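Local coordinates for protein glycerophosphodiester phosphodiesterase (Parabacteroides distasonis, PDB 3NO3) that belongs to the glycerophosphodiester phosphodiesterase family, adopts a TIM-barrel fold and binds a magnesium ion, at residues Asp41-Ala46 with Glu103-Asp108; Val51-Asn56 with Glu80-Leu85. All blocks are in the same frame, centred on the assembly; numbering follows the deposited sequence. Where two conformers were deposited one is given.

After strand 6-9 and helix 24-32, strand 37-44 carries the 41-46 segment of interaction 1. The chain then turns into strand 50-52, which runs antiparallel beside it and opens interaction 2. Contact with 80-85 closes that shorter loop at the start of helix 85-94. The chain returns at strand 99-104, where 103-108 closes the longer loop of interaction 1. The second loop thus lies wholly within the first, and the two do not cross. Interaction 1 joins neighbouring parallel strands of the barrel at the magnesium site. Interaction 2 ties strand 50-52 to the loop that leads into helix 85-94. The backbone N of Val-51 meets O of His-43 at 2.9 Å, connecting the two.

Interaction 1: residues Asp41-Ala46 with Glu103-Asp108; sequences DVHLTA and ELKSHD. With MG (magnesium ion), chain B.
Glu-103, near the end of strand 99-104, is bridged in parallel to Asp-41 of strand 37-44, and both bind magnesium. The glutamate chain is extended, with CG anti to the backbone N (chi1 -177°), and it carries OE1 to within 2.0 Å of the metal. OD1 of Asp-41 binds the magnesium at 2.1 Å. The two carboxylate planes stand nearly perpendicular, 86° apart. Glu-39 completes the protein ligands, and two waters also bind. One water donates to OD2 of Asp-41, which Asn-22 also holds. Backbone O of Glu-103 accepts from N of Val-42.

Leu-104 faces the other side of the sheet and lays CD1 against CG1 of Val-42 at 4.1 Å. Lys-105 gives its backbone N to O of Val-42 at 2.9 Å. Its side chain bends at chi2 and chi3, and CG sits over one face of the His-43 ring, 3.7 Å from the centroid, in a CH-pi contact. NZ goes on to O of His-54, while Gln-64 bonds ND1 of His-43.

Beyond the strand, His-107 accepts N-H of Leu-44 at NE2, 3.0 Å away and in the ring plane. This uses NE2 as an acceptor, with ND1 making a weak bond to O of Lys-105. The close OD1 and OE1 oxygens of Asp-41 and Glu-103 would probably repel each other without a cation, so magnesium likely offsets their charge.

Interaction 2: residues Val51-Asn56 with Glu80-Leu85; sequences VVYHDN and EKLPTL
Leu-82 turns CG anti to its backbone N (chi1 179°), which sends CD1 across to Val-52 and Tyr-53. Tyr-53 also has CG opposite its backbone N, and the two side chains cross at about a right angle. CD1 of Leu-82 lies 4.0 Å from CB of Tyr-53. The same methyl comes 3.5 Å from the backbone O of Val-52, and it approaches the tyrosine ring obliquely. The other methyl, CD2, reaches back to Val-51, 4.4 Å from its CB. Leu-82 therefore spans three successive residues of the opposite segment.

A single backbone hydrogen bond joins the segments. N of Val-52 donates to O of Pro-83 at 3.0 Å, with an N-H...O angle of 151°. The donor lies somewhat out of the carbonyl plane. CA of Val-51 makes a further, poorly directed C-H...O contact to this oxygen, so the carbonyl is approached by two neighbouring residues. Val-51 and Thr-84 form one isolated backbone bridge, with their CA atoms 4.2 Å apart.

Apolar packing continues on the Val-52 side chain. Its CB faces CB of Pro-83, and CG2 lies 3.9 Å from CA of Leu-85. CG2 also meets CD1 of Leu-85. The bond and these contacts lie where the loop passes into helix 85-94.

Thr-84 is the N-cap of helix 85-94, and its OG1 accepts from N of Gln-87. Tyr-88 of that helix covers Val-52 and Pro-83, while Phe-40 of strand 37-44 packs on Val-52 and Leu-85. Helix 68-71 adds Tyr-68 against Val-51 and Leu-71 against Leu-82. The contact thus joins strand 50-52, antiparallel to barrel strand 37-44, to the start of helix 85-94.

Interaction 1: residues Asp41-Ala46 with Glu103-Asp108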
ATOM      1  N   ASP A  41      -2.693  -4.267  -3.778  1.00 14.00           N
ATOM      2  CA  ASP A  41      -2.740  -3.593  -5.055  1.00 13.75           C
ATOM      3  C   ASP A  41      -4.098  -3.759  -5.728  1.00 13.94           C
ATOM      4  O   ASP A  41      -4.635  -4.863  -5.786  1.00 13.16           O
ATOM      5  CB  ASP A  41      -1.655  -4.150  -5.951  1.00 14.24           C
ATOM      6  CG  ASP A  41      -0.318  -4.113  -5.298  1.00 15.05           C
ATOM      7  OD1 ASP A  41       0.144  -2.991  -4.998  1.00 14.71           O
ATOM      8  OD2 ASP A  41       0.328  -5.166  -5.096  1.00 16.74           O
ATOM      9  N   VAL A  42      -4.649  -2.666  -6.235  1.00 13.81           N
ATOM     10  CA  VAL A  42      -6.033  -2.653  -6.739  1.00 12.47           C
ATOM     11  C   VAL A  42      -6.101  -2.191  -8.208  1.00 13.31           C
ATOM     12  O   VAL A  42      -5.492  -1.188  -8.560  1.00 11.88           O
ATOM     13  CB  VAL A  42      -6.902  -1.784  -5.862  1.00 13.00           C
ATOM     14  CG1 VAL A  42      -8.410  -1.791  -6.375  1.00 11.03           C
ATOM     15  CG2 VAL A  42      -6.792  -2.235  -4.374  1.00 12.90           C
ATOM     16  N   HIS A  43      -6.838  -2.947  -9.039  1.00 13.40           N
ATOM     17  CA  HIS A  43      -7.182  -2.577 -10.420  1.00 13.87           C
ATOM     18  C   HIS A  43      -8.711  -2.505 -10.588  1.00 13.54           C
ATOM     19  O   HIS A  43      -9.451  -3.236  -9.927  1.00 14.59           O
ATOM     20  CB  HIS A  43      -6.769  -3.650 -11.400  1.00 13.43           C
ATOM     21  CG  HIS A  43      -5.321  -3.982 -11.424  1.00 12.59           C
ATOM     22  ND1 HIS A  43      -4.473  -3.495 -12.390  1.00 12.71           N
ATOM     23  CD2 HIS A  43      -4.594  -4.852 -10.682  1.00 12.60           C
ATOM     24  CE1 HIS A  43      -3.268  -3.999 -12.198  1.00 12.95           C
ATOM     25  NE2 HIS A  43      -3.310  -4.815 -11.160  1.00 14.07           N
ATOM     26  N   LEU A  44      -9.132  -1.701 -11.543  1.00 13.09           N
ATOM     27  CA  LEU A  44     -10.473  -1.591 -12.062  1.00 12.83           C
ATOM     28  C   LEU A  44     -10.555  -2.402 -13.380  1.00 13.49           C
ATOM     29  O   LEU A  44      -9.820  -2.121 -14.366  1.00 13.96           O
ATOM     30  CB  LEU A  44     -10.846  -0.111 -12.302  1.00 12.86           C
ATOM     31  CG  LEU A  44     -12.331   0.204 -12.507  1.00 15.68           C
ATOM     32  CD1 LEU A  44     -13.196  -0.132 -11.240  1.00 11.15           C
ATOM     33  CD2 LEU A  44     -12.502   1.717 -12.974  1.00  9.11           C
ATOM     34  N   THR A  45     -11.456  -3.389 -13.405  1.00 12.66           N
ATOM     35  CA  THR A  45     -11.729  -4.192 -14.604  1.00 13.13           C
ATOM     36  C   THR A  45     -12.479  -3.319 -15.641  1.00 14.39           C
ATOM     37  O   THR A  45     -12.938  -2.219 -15.310  1.00 13.63           O
ATOM     38  CB  THR A  45     -12.540  -5.456 -14.287  1.00 13.68           C
ATOM     39  OG1 THR A  45     -13.883  -5.086 -13.899  1.00 12.37           O
ATOM     40  CG2 THR A  45     -11.844  -6.358 -13.185  1.00 13.44           C
ATOM     41  N   ALA A  46     -12.557  -3.807 -16.881  1.00 14.43           N
ATOM     42  CA  ALA A  46     -13.262  -3.136 -17.982  1.00 15.78           C
ATOM     43  C   ALA A  46     -14.694  -2.737 -17.609  1.00 15.68           C
ATOM     44  O   ALA A  46     -15.176  -1.639 -17.968  1.00 14.89           O
ATOM     45  CB  ALA A  46     -13.283  -4.057 -19.253  1.00 16.12           C
ATOM     46  N   GLU A 103      -2.886   0.421  -2.447  1.00 15.42           N
ATOM     47  CA  GLU A 103      -2.255   0.899  -3.668  1.00 14.99           C
ATOM     48  C   GLU A 103      -3.241   0.835  -4.841  1.00 14.41           C
ATOM     49  O   GLU A 103      -3.625  -0.265  -5.260  1.00 14.70           O
ATOM     50  CB  GLU A 103      -0.966   0.150  -4.021  1.00 15.69           C
ATOM     51  CG  GLU A 103      -0.340   0.768  -5.273  1.00 14.04           C
ATOM     52  CD  GLU A 103       1.007   0.190  -5.701  1.00 18.15           C
ATOM     53  OE1 GLU A 103       1.694  -0.508  -4.919  1.00 14.14           O
ATOM     54  OE2 GLU A 103       1.406   0.507  -6.832  1.00 15.85           O
ATOM     55  N   LEU A 104      -3.626   1.979  -5.393  1.00 14.35           N
ATOM     56  CA  LEU A 104      -4.360   1.946  -6.679  1.00 13.59           C
ATOM     57  C   LEU A 104      -3.309   1.870  -7.801  1.00 13.73           C
ATOM     58  O   LEU A 104      -2.453   2.768  -7.942  1.00 13.89           O
ATOM     59  CB  LEU A 104      -5.271   3.149  -6.889  1.00 13.37           C
ATOM     60  CG  LEU A 104      -6.234   3.099  -8.066  1.00 14.71           C
ATOM     61  CD1 LEU A 104      -7.231   1.858  -7.961  1.00 12.86           C
ATOM     62  CD2 LEU A 104      -6.984   4.473  -8.207  1.00 13.51           C
ATOM     63  N   LYS A 105      -3.393   0.818  -8.600  1.00 13.34           N
ATOM     64  CA  LYS A 105      -2.519   0.650  -9.778  1.00 13.32           C
ATOM     65  C   LYS A 105      -2.819   1.704 -10.815  1.00 14.18           C
ATOM     66  O   LYS A 105      -3.926   2.265 -10.848  1.00 14.17           O
ATOM     67  CB  LYS A 105      -2.724  -0.722 -10.377  1.00 14.92           C
ATOM     68  CG  LYS A 105      -2.320  -1.887  -9.450  1.00 14.85           C
ATOM     69  CD  LYS A 105      -0.802  -1.998  -9.220  1.00 15.99           C
ATOM     70  CE  LYS A 105       0.025  -2.242 -10.511  1.00 16.62           C
ATOM     71  NZ  LYS A 105       1.358  -2.833 -10.146  1.00 16.49           N
ATOM     72  N   SER A 106      -1.835   1.996 -11.646  1.00 14.47           N
ATOM     73  CA  SER A 106      -1.980   2.974 -12.709  0.50 14.47           C
ATOM     74  C   SER A 106      -2.909   2.456 -13.831  1.00 15.01           C
ATOM     75  O   SER A 106      -2.715   1.322 -14.340  1.00 14.19           O
ATOM     76  CB  SER A 106      -0.609   3.298 -13.311  0.50 15.38           C
ATOM     77  OG  SER A 106      -0.697   4.389 -14.209  0.50 16.18           O
ATOM     78  N   HIS A 107      -3.876   3.299 -14.222  1.00 13.84           N
ATOM     79  CA  HIS A 107      -4.830   3.043 -15.287  1.00 14.19           C
ATOM     80  C   HIS A 107      -4.433   3.785 -16.528  1.00 14.19           C
ATOM     81  O   HIS A 107      -3.415   4.500 -16.534  1.00 14.62           O
ATOM     82  CB  HIS A 107      -6.276   3.309 -14.794  1.00 14.27           C
ATOM     83  CG  HIS A 107      -6.713   2.301 -13.792  1.00 14.92           C
ATOM     84  ND1 HIS A 107      -6.115   2.206 -12.560  1.00 15.06           N
ATOM     85  CD2 HIS A 107      -7.598   1.288 -13.870  1.00 13.15           C
ATOM     86  CE1 HIS A 107      -6.626   1.170 -11.913  1.00 16.93           C
ATOM     87  NE2 HIS A 107      -7.523   0.591 -12.690  1.00 14.87           N
ATOM     88  N   ASP A 108      -5.187   3.578 -17.602  1.00 14.55           N
ATOM     89  CA  ASP A 108      -4.697   3.873 -18.982  1.00 14.71           C
ATOM     90  C   ASP A 108      -4.838   5.320 -19.506  1.00 15.35           C
ATOM     91  O   ASP A 108      -4.257   5.670 -20.533  1.00 16.22           O
ATOM     92  CB  ASP A 108      -5.247   2.804 -19.959  1.00 15.94           C
ATOM     93  CG  ASP A 108      -6.782   2.816 -20.108  1.00 18.68           C
ATOM     94  OD1 ASP A 108      -7.451   3.873 -19.865  1.00 18.96           O
ATOM     95  OD2 ASP A 108      -7.335   1.730 -20.440  1.00 20.52           O
TER
HETATM   96 MG    MG B 301       2.009  -2.384  -4.305  1.00 15.72          MG
HETATM   97  O   HOH W   1       2.392  -4.428  -3.743  1.00 11.73           O
HETATM   98  O   HOH W   2       2.845  -2.942  -6.195  1.00 15.32           O

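Interaction 2: residues Val51-Asn56 with Glu80-Leu85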
ATOM      1  N   VAL A  51     -10.638  -5.238  -8.197  1.00 12.60           N
ATOM      2  CA  VAL A  51     -10.032  -6.533  -7.813  1.00 13.48           C
ATOM      3  C   VAL A  51      -8.643  -6.280  -7.287  1.00 14.20           C
ATOM      4  O   VAL A  51      -8.070  -5.214  -7.553  1.00 14.55           O
ATOM      5  CB  VAL A  51      -9.992  -7.507  -9.012  1.00 13.67           C
ATOM      6  CG1 VAL A  51     -11.432  -7.814  -9.523  1.00 11.78           C
ATOM      7  CG2 VAL A  51      -9.115  -6.926 -10.192  1.00 15.49           C
ATOM      8  N   VAL A  52      -8.078  -7.292  -6.618  1.00 14.45           N
ATOM      9  CA  VAL A  52      -6.845  -7.170  -5.883  1.00 14.90           C
ATOM     10  C   VAL A  52      -5.795  -8.083  -6.511  1.00 16.34           C
ATOM     11  O   VAL A  52      -5.940  -9.326  -6.499  1.00 15.88           O
ATOM     12  CB  VAL A  52      -7.028  -7.504  -4.404  1.00 14.98           C
ATOM     13  CG1 VAL A  52      -5.700  -7.332  -3.640  1.00 14.48           C
ATOM     14  CG2 VAL A  52      -8.060  -6.585  -3.799  1.00 13.80           C
ATOM     15  N   TYR A  53      -4.767  -7.464  -7.106  1.00 17.05           N
ATOM     16  CA  TYR A  53      -3.672  -8.204  -7.780  1.00 16.65           C
ATOM     17  C   TYR A  53      -2.540  -7.240  -8.158  1.00 16.65           C
ATOM     18  O   TYR A  53      -2.809  -6.080  -8.492  1.00 16.67           O
ATOM     19  CB  TYR A  53      -4.199  -8.933  -9.051  1.00 18.28           C
ATOM     20  CG  TYR A  53      -3.292 -10.052  -9.517  1.00 17.08           C
ATOM     21  CD1 TYR A  53      -3.252 -11.269  -8.841  1.00 19.79           C
ATOM     22  CD2 TYR A  53      -2.444  -9.880 -10.604  1.00 19.54           C
ATOM     23  CE1 TYR A  53      -2.427 -12.291  -9.237  1.00 20.99           C
ATOM     24  CE2 TYR A  53      -1.604 -10.926 -11.041  1.00 21.35           C
ATOM     25  CZ  TYR A  53      -1.601 -12.124 -10.333  1.00 21.09           C
ATOM     26  OH  TYR A  53      -0.786 -13.134 -10.721  1.00 21.83           O
ATOM     27  N   HIS A  54      -1.273  -7.676  -8.055  1.00 17.33           N
ATOM     28  CA  HIS A  54      -0.155  -6.777  -8.333  1.00 17.23           C
ATOM     29  C   HIS A  54       0.053  -6.518  -9.830  1.00 17.36           C
ATOM     30  O   HIS A  54       0.035  -5.364 -10.273  1.00 17.39           O
ATOM     31  CB  HIS A  54       1.175  -7.257  -7.750  1.00 17.94           C
ATOM     32  CG  HIS A  54       2.351  -6.510  -8.319  1.00 21.61           C
ATOM     33  ND1 HIS A  54       2.528  -5.145  -8.153  1.00 23.93           N
ATOM     34  CD2 HIS A  54       3.374  -6.926  -9.110  1.00 21.86           C
ATOM     35  CE1 HIS A  54       3.624  -4.766  -8.793  1.00 24.33           C
ATOM     36  NE2 HIS A  54       4.151  -5.829  -9.386  1.00 23.80           N
ATOM     37  N   ASP A  55       0.301  -7.573 -10.589  1.00 17.53           N
ATOM     38  CA  ASP A  55       0.707  -7.389 -11.990  1.00 18.24           C
ATOM     39  C   ASP A  55      -0.479  -6.932 -12.853  1.00 17.40           C
ATOM     40  O   ASP A  55      -1.667  -7.168 -12.507  1.00 15.94           O
ATOM     41  CB  ASP A  55       1.298  -8.667 -12.548  1.00 20.27           C
ATOM     42  CG  ASP A  55       2.729  -8.958 -12.015  1.00 23.49           C
ATOM     43  OD1 ASP A  55       3.656  -8.172 -12.320  1.00 32.64           O
ATOM     44  OD2 ASP A  55       2.896  -9.991 -11.362  1.00 31.25           O
ATOM     45  N   ASN A  56      -0.167  -6.258 -13.946  1.00 16.67           N
ATOM     46  CA  ASN A  56      -1.215  -5.801 -14.855  1.00 16.82           C
ATOM     47  C   ASN A  56      -1.870  -6.951 -15.622  1.00 15.79           C
ATOM     48  O   ASN A  56      -2.980  -6.791 -16.066  1.00 13.93           O
ATOM     49  CB  ASN A  56      -0.659  -4.768 -15.840  1.00 18.03           C
ATOM     50  CG  ASN A  56      -0.272  -3.452 -15.166  1.00 19.07           C
ATOM     51  OD1 ASN A  56      -0.981  -2.936 -14.311  1.00 22.62           O
ATOM     52  ND2 ASN A  56       0.864  -2.901 -15.568  1.00 23.01           N
ATOM     53  N   GLU A  80      -6.329 -19.751  -3.758  1.00 22.68           N
ATOM     54  CA  GLU A  80      -7.484 -18.834  -3.589  1.00 21.91           C
ATOM     55  C   GLU A  80      -7.954 -18.287  -4.924  1.00 21.71           C
ATOM     56  O   GLU A  80      -7.137 -18.116  -5.818  1.00 21.02           O
ATOM     57  CB  GLU A  80      -7.102 -17.606  -2.738  1.00 22.14           C
ATOM     58  CG  GLU A  80      -6.905 -17.854  -1.275  1.00 22.33           C
ATOM     59  CD  GLU A  80      -6.580 -16.537  -0.520  1.00 23.07           C
ATOM     60  OE1 GLU A  80      -7.081 -15.440  -0.943  1.00 19.92           O
ATOM     61  OE2 GLU A  80      -5.805 -16.651   0.478  1.00 19.98           O
ATOM     62  N   LYS A  81      -9.235 -17.942  -5.034  1.00 22.31           N
ATOM     63  CA  LYS A  81      -9.733 -17.220  -6.190  1.00 22.21           C
ATOM     64  C   LYS A  81      -9.265 -15.765  -6.122  1.00 21.11           C
ATOM     65  O   LYS A  81      -9.041 -15.216  -5.035  1.00 20.92           O
ATOM     66  CB  LYS A  81     -11.282 -17.307  -6.304  1.00 24.21           C
ATOM     67  CG  LYS A  81     -11.835 -18.598  -6.984  1.00 29.15           C
ATOM     68  CD  LYS A  81     -13.416 -18.586  -7.068  1.00 34.40           C
ATOM     69  N   LEU A  82      -9.098 -15.157  -7.288  1.00 19.43           N
ATOM     70  CA  LEU A  82      -8.802 -13.740  -7.402  1.00 18.89           C
ATOM     71  C   LEU A  82      -9.726 -12.953  -6.488  1.00 17.80           C
ATOM     72  O   LEU A  82     -10.915 -13.061  -6.670  1.00 19.34           O
ATOM     73  CB  LEU A  82      -9.013 -13.269  -8.847  1.00 18.87           C
ATOM     74  CG  LEU A  82      -8.779 -11.796  -9.153  1.00 18.84           C
ATOM     75  CD1 LEU A  82      -7.308 -11.413  -8.899  1.00 17.58           C
ATOM     76  CD2 LEU A  82      -9.210 -11.500 -10.601  1.00 19.32           C
ATOM     77  N   PRO A  83      -9.198 -12.151  -5.513  1.00 17.05           N
ATOM     78  CA  PRO A  83     -10.147 -11.462  -4.630  1.00 15.93           C
ATOM     79  C   PRO A  83     -10.774 -10.239  -5.291  1.00 14.79           C
ATOM     80  O   PRO A  83     -10.073  -9.484  -5.990  1.00 16.56           O
ATOM     81  CB  PRO A  83      -9.270 -10.996  -3.452  1.00 15.83           C
ATOM     82  CG  PRO A  83      -8.055 -11.807  -3.500  1.00 16.15           C
ATOM     83  CD  PRO A  83      -7.833 -12.076  -4.972  1.00 16.33           C
ATOM     84  N   THR A  84     -12.050 -10.014  -5.049  1.00 14.46           N
ATOM     85  CA  THR A  84     -12.616  -8.681  -5.289  1.00 14.70           C
ATOM     86  C   THR A  84     -12.134  -7.799  -4.153  1.00 14.25           C
ATOM     87  O   THR A  84     -11.806  -8.286  -3.052  1.00 15.06           O
ATOM     88  CB  THR A  84     -14.146  -8.663  -5.370  1.00 13.93           C
ATOM     89  OG1 THR A  84     -14.693  -9.097  -4.125  1.00 14.77           O
ATOM     90  CG2 THR A  84     -14.676  -9.590  -6.510  1.00 15.05           C
ATOM     91  N   LEU A  85     -12.101  -6.496  -4.402  1.00 14.02           N
ATOM     92  CA  LEU A  85     -11.819  -5.532  -3.351  1.00 13.77           C
ATOM     93  C   LEU A  85     -12.871  -5.648  -2.265  1.00 15.45           C
ATOM     94  O   LEU A  85     -12.543  -5.620  -1.074  1.00 15.80           O
ATOM     95  CB  LEU A  85     -11.788  -4.091  -3.880  1.00 13.95           C
ATOM     96  CG  LEU A  85     -11.574  -2.992  -2.796  1.00 12.85           C
ATOM     97  CD1 LEU A  85     -10.184  -3.228  -2.073  1.00 15.36           C
ATOM     98  CD2 LEU A  85     -11.713  -1.527  -3.433  1.00 11.38           C
TER